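Protein-tyrosine-phosphatase (Shewanella sp., PDB 2Z72) hydrolyses phosphotyrosine in proteins as a cold-active phosphatase, probably through the two-metal chemistry shared by calcineurin-like phosphoesterases. Local coordinates at residues A[204-209]-A[280-285]; A[254-259]-A[284-289]; A[265-270]-A[297-302]. All blocks are in the same frame, centred on the assembly; numbering follows the deposited sequence. Where two conformers were deposited one is given.

Read together, the three contacts illustrate how chemistry follows position in a fold. Contact 1 is the core, two parallel strands bonded backbone to backbone with almost wholly buried side chains. Contact 2, whose centre lies about 8 Å away, takes up the chain where contact 1 leaves it: both contain V284 and G285 and each supplies a histidine to the same zinc ion, but loops and a stacked arginine now replace strand pairing. Contact 3 lies nearer the surface, where helix 267-277 meets strand 300-302, the neighbour of 281-284 in the sheet; charged groups form its outer part and a small apolar patch its inner part.

Contact 1. Residues A[204-209]-A[280-285]; sequences LYMHGG and NHIVVG. With ZN (zinc ion), chain C.
Y205 and V283 stand side by side on one face of the sheet. Followed outward, V283 meets the tyrosine ring at each of its side-chain carbons: CB lies 3.6 Å from Y205 CD2, the CG1 branch lies 3.7 Å from that same CD2, and the CG2 branch sits 3.9 Å from Y205 CE2. The ring reaches this position because Y205 CG is anti to its carbonyl carbon (chi1 -62°). Its other neighbours, I198, I200, V73 and A75, belong to strands 197-200 and 72-76, and a serine here would probably leave a gap beside V283 where the ring now packs, and break the apolar contact with I198, I200 and V73. Beneath the side chains runs a parallel ladder. L204 is bonded in both directions, its N giving to H281 O at 3.0 Å and its O receiving V283 N at 2.8 Å; M206 N then gives to V283 O at 3.2 Å. Past the ladder the pairing slackens, where G285 N makes a weak, bent bond to H207 O, and a water donates to both G208 O and G285 O. There H207 binds zinc through NE2 at 2.0 Å, with T112 O accepting a hydrogen bond from its ND1. Metal ligands carried just beyond the C-terminal ends of core strands, here H207 and the adjoining H286, are a hallmark of the calcineurin-like phosphoesterase site.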
loop_
_atom_site.group_PDB
_atom_site.type_symbol
_atom_site.label_atom_id
_atom_site.label_comp_id
_atom_site.label_asym_id
_atom_site.label_seq_id
_atom_site.Cartn_x
_atom_site.Cartn_y
_atom_site.Cartn_z
ATOM N N LEU A 204 -2.018 9.623 -12.374
ATOM C CA LEU A 204 -2.154 8.149 -12.310
ATOM C C LEU A 204 -1.204 7.607 -11.256
ATOM O O LEU A 204 -0.056 8.052 -11.204
ATOM C CB LEU A 204 -1.852 7.542 -13.670
ATOM C CG LEU A 204 -2.423 6.134 -13.967
ATOM C CD1 LEU A 204 -3.927 6.179 -14.123
ATOM C CD2 LEU A 204 -1.782 5.596 -15.241
ATOM N N TYR A 205 -1.657 6.635 -10.474
ATOM C CA TYR A 205 -0.900 6.078 -9.341
ATOM C C TYR A 205 -0.888 4.555 -9.482
ATOM O O TYR A 205 -1.925 3.914 -9.621
ATOM C CB TYR A 205 -1.587 6.399 -8.034
ATOM C CG TYR A 205 -1.710 7.848 -7.694
ATOM C CD1 TYR A 205 -2.736 8.617 -8.214
ATOM C CD2 TYR A 205 -0.802 8.459 -6.839
ATOM C CE1 TYR A 205 -2.875 9.960 -7.916
ATOM C CE2 TYR A 205 -0.922 9.802 -6.554
ATOM C CZ TYR A 205 -1.974 10.576 -7.073
ATOM O OH TYR A 205 -2.028 11.907 -6.768
ATOM N N MET A 206 0.294 3.955 -9.323
ATOM C CA MET A 206 0.441 2.518 -9.208
ATOM C C MET A 206 1.840 2.227 -8.658
ATOM O O MET A 206 2.693 3.083 -8.545
ATOM C CB MET A 206 0.180 1.845 -10.546
ATOM C CG MET A 206 1.243 1.849 -11.630
ATOM S SD MET A 206 1.737 3.470 -12.253
ATOM C CE MET A 206 0.117 4.091 -12.744
ATOM N N HIS A 207 2.046 0.942 -8.333
ATOM C CA HIS A 207 3.280 0.611 -7.640
ATOM C C HIS A 207 4.531 0.724 -8.505
ATOM O O HIS A 207 5.507 1.371 -8.090
ATOM C CB HIS A 207 3.135 -0.800 -7.067
ATOM C CG HIS A 207 4.338 -1.189 -6.270
ATOM N ND1 HIS A 207 4.648 -0.535 -5.095
ATOM C CD2 HIS A 207 5.299 -2.107 -6.455
ATOM C CE1 HIS A 207 5.764 -1.028 -4.625
ATOM N NE2 HIS A 207 6.219 -2.024 -5.413
ATOM N N GLY A 208 4.544 0.092 -9.663
ATOM C CA GLY A 208 5.721 -0.010 -10.519
ATOM C C GLY A 208 5.737 0.994 -11.638
ATOM O O GLY A 208 6.605 1.876 -11.737
ATOM N N GLY A 209 4.744 0.886 -12.527
ATOM C CA GLY A 209 4.612 1.805 -13.666
ATOM C C GLY A 209 3.885 1.103 -14.772
ATOM O O GLY A 209 3.690 -0.074 -14.790
ATOM N N ASN A 280 -1.332 14.243 -16.454
ATOM C CA ASN A 280 -0.139 15.019 -16.516
ATOM C C ASN A 280 1.030 14.463 -15.729
ATOM O O ASN A 280 2.173 14.924 -15.873
ATOM C CB ASN A 280 -0.441 16.440 -16.014
ATOM C CG ASN A 280 -1.335 17.182 -16.968
ATOM O OD1 ASN A 280 -1.087 17.137 -18.174
ATOM N ND2 ASN A 280 -2.348 17.824 -16.446
ATOM N N HIS A 281 0.814 13.482 -14.853
ATOM C CA HIS A 281 1.823 12.936 -14.020
ATOM C C HIS A 281 1.464 11.475 -13.715
ATOM O O HIS A 281 0.287 11.146 -13.640
ATOM C CB HIS A 281 2.006 13.621 -12.666
ATOM C CG HIS A 281 2.101 15.096 -12.744
ATOM N ND1 HIS A 281 3.232 15.807 -13.007
ATOM C CD2 HIS A 281 1.098 16.028 -12.688
ATOM C CE1 HIS A 281 2.947 17.089 -13.056
ATOM N NE2 HIS A 281 1.635 17.282 -12.865
ATOM N N ILE A 282 2.510 10.700 -13.458
ATOM C CA ILE A 282 2.388 9.333 -12.960
ATOM C C ILE A 282 3.237 9.207 -11.696
ATOM O O ILE A 282 4.404 9.639 -11.718
ATOM C CB ILE A 282 2.787 8.267 -13.996
ATOM C CG1 ILE A 282 1.956 8.439 -15.271
ATOM C CG2 ILE A 282 2.612 6.845 -13.470
ATOM C CD1 ILE A 282 2.433 7.589 -16.446
ATOM N N VAL A 283 2.642 8.727 -10.637
ATOM C CA VAL A 283 3.276 8.582 -9.330
ATOM C C VAL A 283 3.479 7.092 -9.076
ATOM O O VAL A 283 2.493 6.318 -9.128
ATOM C CB VAL A 283 2.379 9.211 -8.285
ATOM C CG1 VAL A 283 2.902 8.888 -6.847
ATOM C CG2 VAL A 283 2.338 10.697 -8.444
ATOM N N VAL A 284 4.724 6.713 -8.814
ATOM C CA VAL A 284 5.062 5.310 -8.644
ATOM C C VAL A 284 5.990 5.104 -7.432
ATOM O O VAL A 284 6.729 6.025 -7.031
ATOM C CB VAL A 284 5.778 4.730 -9.875
ATOM C CG1 VAL A 284 4.887 4.870 -11.088
ATOM C CG2 VAL A 284 7.122 5.419 -10.146
ATOM N N GLY A 285 5.919 3.911 -6.907
ATOM C CA GLY A 285 6.847 3.461 -5.862
ATOM C C GLY A 285 7.845 2.487 -6.444
ATOM O O GLY A 285 8.401 2.757 -7.548
HETATM ZN ZN ZN C . 7.843 -3.177 -5.187
HETATM O O HOH W 1 8.973 1.573 -10.111
HETATM O O HOH W 2 9.518 -2.796 -4.240
#

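Contact 2. Residues A[254-259]-A[284-289]; sequences PTWYRG and VGHTSQ. With ZN (zinc ion), chain C.
Stacking dominates where R258 meets H286. The guanidinium lies flat on the imidazole, planes 14° apart and centres separated by 3.5 Å, with H286 NE2 beneath the middle of the guanidinium and R258 CZ displaced toward the rim of the ring. An extended chain from CG to NE carries the arginine across. The opposite face of the imidazole is covered by T255 O, a carbonyl oxygen that this contact buries and that has no polar partner in the model. W256 adds an aromatic pair, offset edge-to-face, in which the edge of H286 is directed at the six-membered ring, the planes 80° apart.

Hydrogen bonds fix the rotation of the guanidinium. R258 NH2 alone serves two acceptors, H286 O at 2.6 Å, approached from above the carbonyl plane, and T287 OG1 at 3.0 Å, along a straighter line (154°). H286 NE2 gives a good bond to a water at 2.9 Å and a weak, bent one to W256 O.

Metal binding accounts for the remaining ring nitrogen: H286 ND1 holds the zinc ion at 2.1 Å, in company with D114, N149 and H207. The backbone makes a classic gamma turn at H286, closed by T287 N to G285 O at 2.8 Å, while H286 N is hydrogen-bonded to D78, a ligand of the second zinc ion.

In the fold, W256 rests on N149 and M153 of helix 149-156, the loop 254-259 runs between helices 243-249 and 267-277, and the histidine turn joins strand 281-284 to strand 293-295.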
loop_
_atom_site.group_PDB
_atom_site.type_symbol
_atom_site.label_atom_id
_atom_site.label_comp_id
_atom_site.label_asym_id
_atom_site.label_seq_id
_atom_site.Cartn_x
_atom_site.Cartn_y
_atom_site.Cartn_z
ATOM N N PRO A 254 2.077 -3.600 -14.216
ATOM C CA PRO A 254 1.977 -2.442 -13.344
ATOM C C PRO A 254 2.648 -2.523 -11.990
ATOM O O PRO A 254 2.980 -1.455 -11.455
ATOM C CB PRO A 254 0.438 -2.315 -13.191
ATOM C CG PRO A 254 -0.127 -2.806 -14.504
ATOM C CD PRO A 254 0.810 -3.933 -14.914
ATOM N N THR A 255 2.796 -3.706 -11.407
ATOM C CA THR A 255 3.380 -3.797 -10.080
ATOM C C THR A 255 4.857 -4.173 -10.049
ATOM O O THR A 255 5.457 -4.090 -8.988
ATOM C CB THR A 255 2.601 -4.783 -9.203
ATOM O OG1 THR A 255 2.614 -6.047 -9.841
ATOM C CG2 THR A 255 1.179 -4.302 -8.980
ATOM N N TRP A 256 5.461 -4.432 -11.203
ATOM C CA TRP A 256 6.899 -4.728 -11.262
ATOM C C TRP A 256 7.671 -3.824 -12.184
ATOM O O TRP A 256 8.896 -3.754 -12.085
ATOM C CB TRP A 256 7.125 -6.170 -11.699
ATOM C CG TRP A 256 6.836 -7.215 -10.700
ATOM C CD1 TRP A 256 5.630 -7.827 -10.443
ATOM C CD2 TRP A 256 7.753 -7.796 -9.792
ATOM N NE1 TRP A 256 5.745 -8.753 -9.463
ATOM C CE2 TRP A 256 7.053 -8.765 -9.024
ATOM C CE3 TRP A 256 9.107 -7.653 -9.531
ATOM C CZ2 TRP A 256 7.658 -9.538 -8.039
ATOM C CZ3 TRP A 256 9.704 -8.404 -8.561
ATOM C CH2 TRP A 256 8.989 -9.346 -7.809
ATOM N N TYR A 257 7.025 -3.154 -13.147
ATOM C CA TYR A 257 7.745 -2.436 -14.177
ATOM C C TYR A 257 8.622 -1.352 -13.613
ATOM O O TYR A 257 8.160 -0.543 -12.820
ATOM C CB TYR A 257 6.716 -1.795 -15.096
ATOM C CG TYR A 257 7.283 -1.062 -16.303
ATOM C CD1 TYR A 257 8.101 -1.721 -17.241
ATOM C CD2 TYR A 257 6.956 0.275 -16.514
ATOM C CE1 TYR A 257 8.578 -1.031 -18.352
ATOM C CE2 TYR A 257 7.452 0.929 -17.633
ATOM C CZ TYR A 257 8.267 0.289 -18.530
ATOM O OH TYR A 257 8.713 0.983 -19.631
ATOM N N ARG A 258 9.880 -1.347 -14.062
ATOM C CA ARG A 258 10.832 -0.362 -13.637
ATOM C C ARG A 258 11.359 0.520 -14.766
ATOM O O ARG A 258 12.362 1.204 -14.620
ATOM C CB ARG A 258 12.071 -0.960 -12.916
ATOM C CG ARG A 258 11.644 -1.620 -11.639
ATOM C CD ARG A 258 12.880 -1.881 -10.819
ATOM N NE ARG A 258 12.673 -2.824 -9.781
ATOM C CZ ARG A 258 12.438 -2.795 -8.531
ATOM N NH1 ARG A 258 12.285 -3.773 -7.608
ATOM N NH2 ARG A 258 12.320 -1.576 -7.997
ATOM N N GLY A 259 10.666 0.496 -15.897
ATOM C CA GLY A 259 11.129 1.176 -17.091
ATOM C C GLY A 259 11.299 2.661 -16.868
ATOM O O GLY A 259 12.150 3.298 -17.531
ATOM N N VAL A 284 4.724 6.713 -8.814
ATOM C CA VAL A 284 5.062 5.310 -8.644
ATOM C C VAL A 284 5.990 5.104 -7.432
ATOM O O VAL A 284 6.729 6.025 -7.031
ATOM C CB VAL A 284 5.778 4.730 -9.875
ATOM C CG1 VAL A 284 4.887 4.870 -11.088
ATOM C CG2 VAL A 284 7.122 5.419 -10.146
ATOM N N GLY A 285 5.919 3.911 -6.907
ATOM C CA GLY A 285 6.847 3.461 -5.862
ATOM C C GLY A 285 7.845 2.487 -6.444
ATOM O O GLY A 285 8.401 2.757 -7.548
ATOM N N HIS A 286 8.087 1.372 -5.753
ATOM C CA HIS A 286 8.750 0.158 -6.145
ATOM C C HIS A 286 10.252 0.246 -6.325
ATOM O O HIS A 286 10.951 -0.682 -5.914
ATOM C CB HIS A 286 8.108 -0.438 -7.419
ATOM C CG HIS A 286 8.594 -1.764 -7.875
ATOM N ND1 HIS A 286 8.575 -2.930 -7.175
ATOM C CD2 HIS A 286 9.096 -2.108 -9.099
ATOM C CE1 HIS A 286 9.072 -3.866 -7.948
ATOM N NE2 HIS A 286 9.406 -3.427 -9.147
ATOM N N THR A 287 10.732 1.251 -7.002
ATOM C CA THR A 287 12.129 1.497 -7.292
ATOM C C THR A 287 12.643 2.589 -6.350
ATOM O O THR A 287 12.307 3.756 -6.505
ATOM C CB THR A 287 12.323 1.848 -8.778
ATOM O OG1 THR A 287 11.708 0.866 -9.600
ATOM C CG2 THR A 287 13.835 1.873 -9.091
ATOM N N SER A 288 13.454 2.143 -5.354
ATOM C CA SER A 288 13.723 2.993 -4.212
ATOM C C SER A 288 14.682 4.136 -4.565
ATOM O O SER A 288 15.725 3.919 -5.174
ATOM C CB SER A 288 14.315 2.192 -3.073
ATOM O OG SER A 288 13.499 1.045 -2.810
ATOM N N GLN A 289 14.318 5.299 -4.105
ATOM C CA GLN A 289 15.095 6.539 -4.243
ATOM C C GLN A 289 15.523 7.105 -2.892
ATOM O O GLN A 289 15.004 6.714 -1.841
ATOM C CB GLN A 289 14.240 7.603 -4.961
ATOM C CG GLN A 289 13.677 7.133 -6.272
ATOM C CD GLN A 289 14.701 6.617 -7.238
ATOM O OE1 GLN A 289 14.554 5.527 -7.852
ATOM N NE2 GLN A 289 15.722 7.389 -7.383
HETATM ZN ZN ZN C . 7.843 -3.177 -5.187
HETATM O O HOH W 3 11.422 -4.779 -10.671
HETATM O O HOH W 2 9.518 -2.796 -4.240
#

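Contact 3. Residues A[265-270]-A[297-302]; sequences FTEAEL and HNKVIA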
loop_
_atom_site.group_PDB
_atom_site.type_symbol
_atom_site.label_atom_id
_atom_site.label_comp_id
_atom_site.label_asym_id
_atom_site.label_seq_id
_atom_site.Cartn_x
_atom_site.Cartn_y
_atom_site.Cartn_z
ATOM N N PHE A 265 14.888 4.885 -21.154
ATOM C CA PHE A 265 13.517 5.332 -21.288
ATOM C C PHE A 265 13.507 6.797 -21.589
ATOM O O PHE A 265 14.213 7.636 -21.015
ATOM C CB PHE A 265 12.800 5.067 -19.955
ATOM C CG PHE A 265 11.295 5.211 -20.092
ATOM C CD1 PHE A 265 10.667 6.284 -19.519
ATOM C CD2 PHE A 265 10.524 4.290 -20.796
ATOM C CE1 PHE A 265 9.288 6.490 -19.576
ATOM C CE2 PHE A 265 9.167 4.487 -20.873
ATOM C CZ PHE A 265 8.578 5.589 -20.328
ATOM N N THR A 266 12.657 7.108 -22.581
ATOM C CA THR A 266 12.678 8.473 -23.063
ATOM C C THR A 266 11.399 9.198 -22.680
ATOM O O THR A 266 10.341 8.595 -22.519
ATOM C CB THR A 266 12.766 8.527 -24.593
ATOM O OG1 THR A 266 11.774 7.655 -25.177
ATOM C CG2 THR A 266 14.071 7.928 -25.060
ATOM N N GLU A 267 11.553 10.518 -22.508
ATOM C CA GLU A 267 10.414 11.357 -22.217
ATOM C C GLU A 267 9.382 11.298 -23.311
ATOM O O GLU A 267 8.180 11.344 -23.034
ATOM C CB GLU A 267 10.900 12.773 -22.014
ATOM C CG GLU A 267 9.896 13.666 -21.377
ATOM C CD GLU A 267 10.393 14.907 -20.662
ATOM O OE1 GLU A 267 9.616 15.882 -20.638
ATOM O OE2 GLU A 267 11.512 14.894 -20.091
ATOM N N ALA A 268 9.778 11.210 -24.546
ATOM C CA ALA A 268 8.800 11.034 -25.652
ATOM C C ALA A 268 7.863 9.848 -25.462
ATOM O O ALA A 268 6.668 9.835 -25.638
ATOM C CB ALA A 268 9.539 10.927 -26.971
ATOM N N GLU A 269 8.383 8.747 -25.013
ATOM C CA GLU A 269 7.716 7.480 -24.762
ATOM C C GLU A 269 6.793 7.713 -23.561
ATOM O O GLU A 269 5.616 7.341 -23.613
ATOM C CB GLU A 269 8.644 6.302 -24.432
ATOM C CG GLU A 269 8.025 4.933 -24.454
ATOM C CD GLU A 269 8.442 3.539 -24.196
ATOM O OE1 GLU A 269 9.678 3.318 -24.212
ATOM O OE2 GLU A 269 7.501 2.675 -23.984
ATOM N N LEU A 270 7.321 8.408 -22.550
ATOM C CA LEU A 270 6.440 8.758 -21.424
ATOM C C LEU A 270 5.236 9.587 -21.861
ATOM O O LEU A 270 4.112 9.326 -21.395
ATOM C CB LEU A 270 7.276 9.489 -20.370
ATOM C CG LEU A 270 6.573 9.861 -19.098
ATOM C CD1 LEU A 270 6.069 8.619 -18.344
ATOM C CD2 LEU A 270 7.549 10.613 -18.223
ATOM N N HIS A 297 10.968 16.130 -16.289
ATOM C CA HIS A 297 10.259 17.381 -16.098
ATOM C C HIS A 297 9.045 17.146 -15.200
ATOM O O HIS A 297 7.944 17.669 -15.431
ATOM C CB HIS A 297 9.963 17.983 -17.476
ATOM C CG HIS A 297 11.167 18.290 -18.331
ATOM N ND1 HIS A 297 11.655 17.390 -19.236
ATOM C CD2 HIS A 297 11.991 19.334 -18.333
ATOM C CE1 HIS A 297 12.739 17.896 -19.834
ATOM N NE2 HIS A 297 12.963 19.077 -19.301
ATOM N N ASN A 298 9.238 16.366 -14.142
ATOM C CA ASN A 298 8.265 16.004 -13.126
ATOM C C ASN A 298 6.979 15.364 -13.667
ATOM O O ASN A 298 5.956 15.349 -12.986
ATOM C CB ASN A 298 7.896 17.245 -12.368
ATOM C CG ASN A 298 8.962 17.766 -11.448
ATOM O OD1 ASN A 298 9.615 16.996 -10.790
ATOM N ND2 ASN A 298 9.135 19.079 -11.416
ATOM N N LYS A 299 7.097 14.719 -14.800
ATOM C CA LYS A 299 6.029 13.871 -15.335
ATOM C C LYS A 299 5.906 12.530 -14.604
ATOM O O LYS A 299 4.815 11.969 -14.587
ATOM C CB LYS A 299 6.296 13.616 -16.835
ATOM C CG LYS A 299 6.169 14.910 -17.625
ATOM C CD LYS A 299 6.535 14.714 -19.077
ATOM C CE LYS A 299 6.596 16.030 -19.804
ATOM N NZ LYS A 299 7.029 15.870 -21.230
ATOM N N VAL A 300 7.006 12.056 -14.025
ATOM C CA VAL A 300 6.993 10.903 -13.127
ATOM C C VAL A 300 7.455 11.416 -11.768
ATOM O O VAL A 300 8.482 12.094 -11.674
ATOM C CB VAL A 300 7.908 9.755 -13.596
ATOM C CG1 VAL A 300 8.088 8.710 -12.487
ATOM C CG2 VAL A 300 7.386 9.040 -14.834
ATOM N N ILE A 301 6.710 11.060 -10.730
ATOM C CA ILE A 301 7.191 11.322 -9.368
ATOM C C ILE A 301 7.372 9.981 -8.688
ATOM O O ILE A 301 6.462 9.195 -8.583
ATOM C CB ILE A 301 6.288 12.225 -8.531
ATOM C CG1 ILE A 301 5.790 13.468 -9.298
ATOM C CG2 ILE A 301 7.013 12.622 -7.255
ATOM C CD1 ILE A 301 6.863 14.473 -9.654
ATOM N N ALA A 302 8.637 9.792 -8.215
ATOM C CA ALA A 302 9.026 8.593 -7.488
ATOM C C ALA A 302 8.766 8.816 -6.018
ATOM O O ALA A 302 9.273 9.765 -5.407
ATOM C CB ALA A 302 10.519 8.333 -7.719
#
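One carboxylate with a donor at each oxygen is the striking feature here: E267, in the first turn of helix 267-277, reaches both H297 and K299. H297 ND1 donates a hydrogen bond to E267 OE2 at 2.6 Å, meeting the syn lone pair of that oxygen; the oxygen sits at the edge of the imidazole, within 8° of its plane, although the carboxylate itself is turned 60° from the ring. E267 OE1 offers its anti lone pair to K299 NZ at 2.7 Å in a salt bridge. The lysine was modelled in two conformers, so the detail of this bridge is less certain. The glutamate spans the distance because its CG is anti to the backbone N (chi1 -165°) and the chain stays extended beyond it.

Deeper in, L270, one helical turn further on, covers the foot of the lysine and the adjoining valine. Its CD2 lies 3.5 Å from K299 CB and 3.7 Å from V300 CG2. K299 and V300 together form a classic beta bulge against strand 293-295, and F296 also touches both E267 and L270.

H297 is exposed and touches a crystal neighbour, so its pose may owe something to the lattice. K299 is shared between two carboxylates, those of E267 and D271. The nearby carboxylate would probably favour a protonated imidazole on H297 and, with both donors in place, lower the affinity of E267 for a proton.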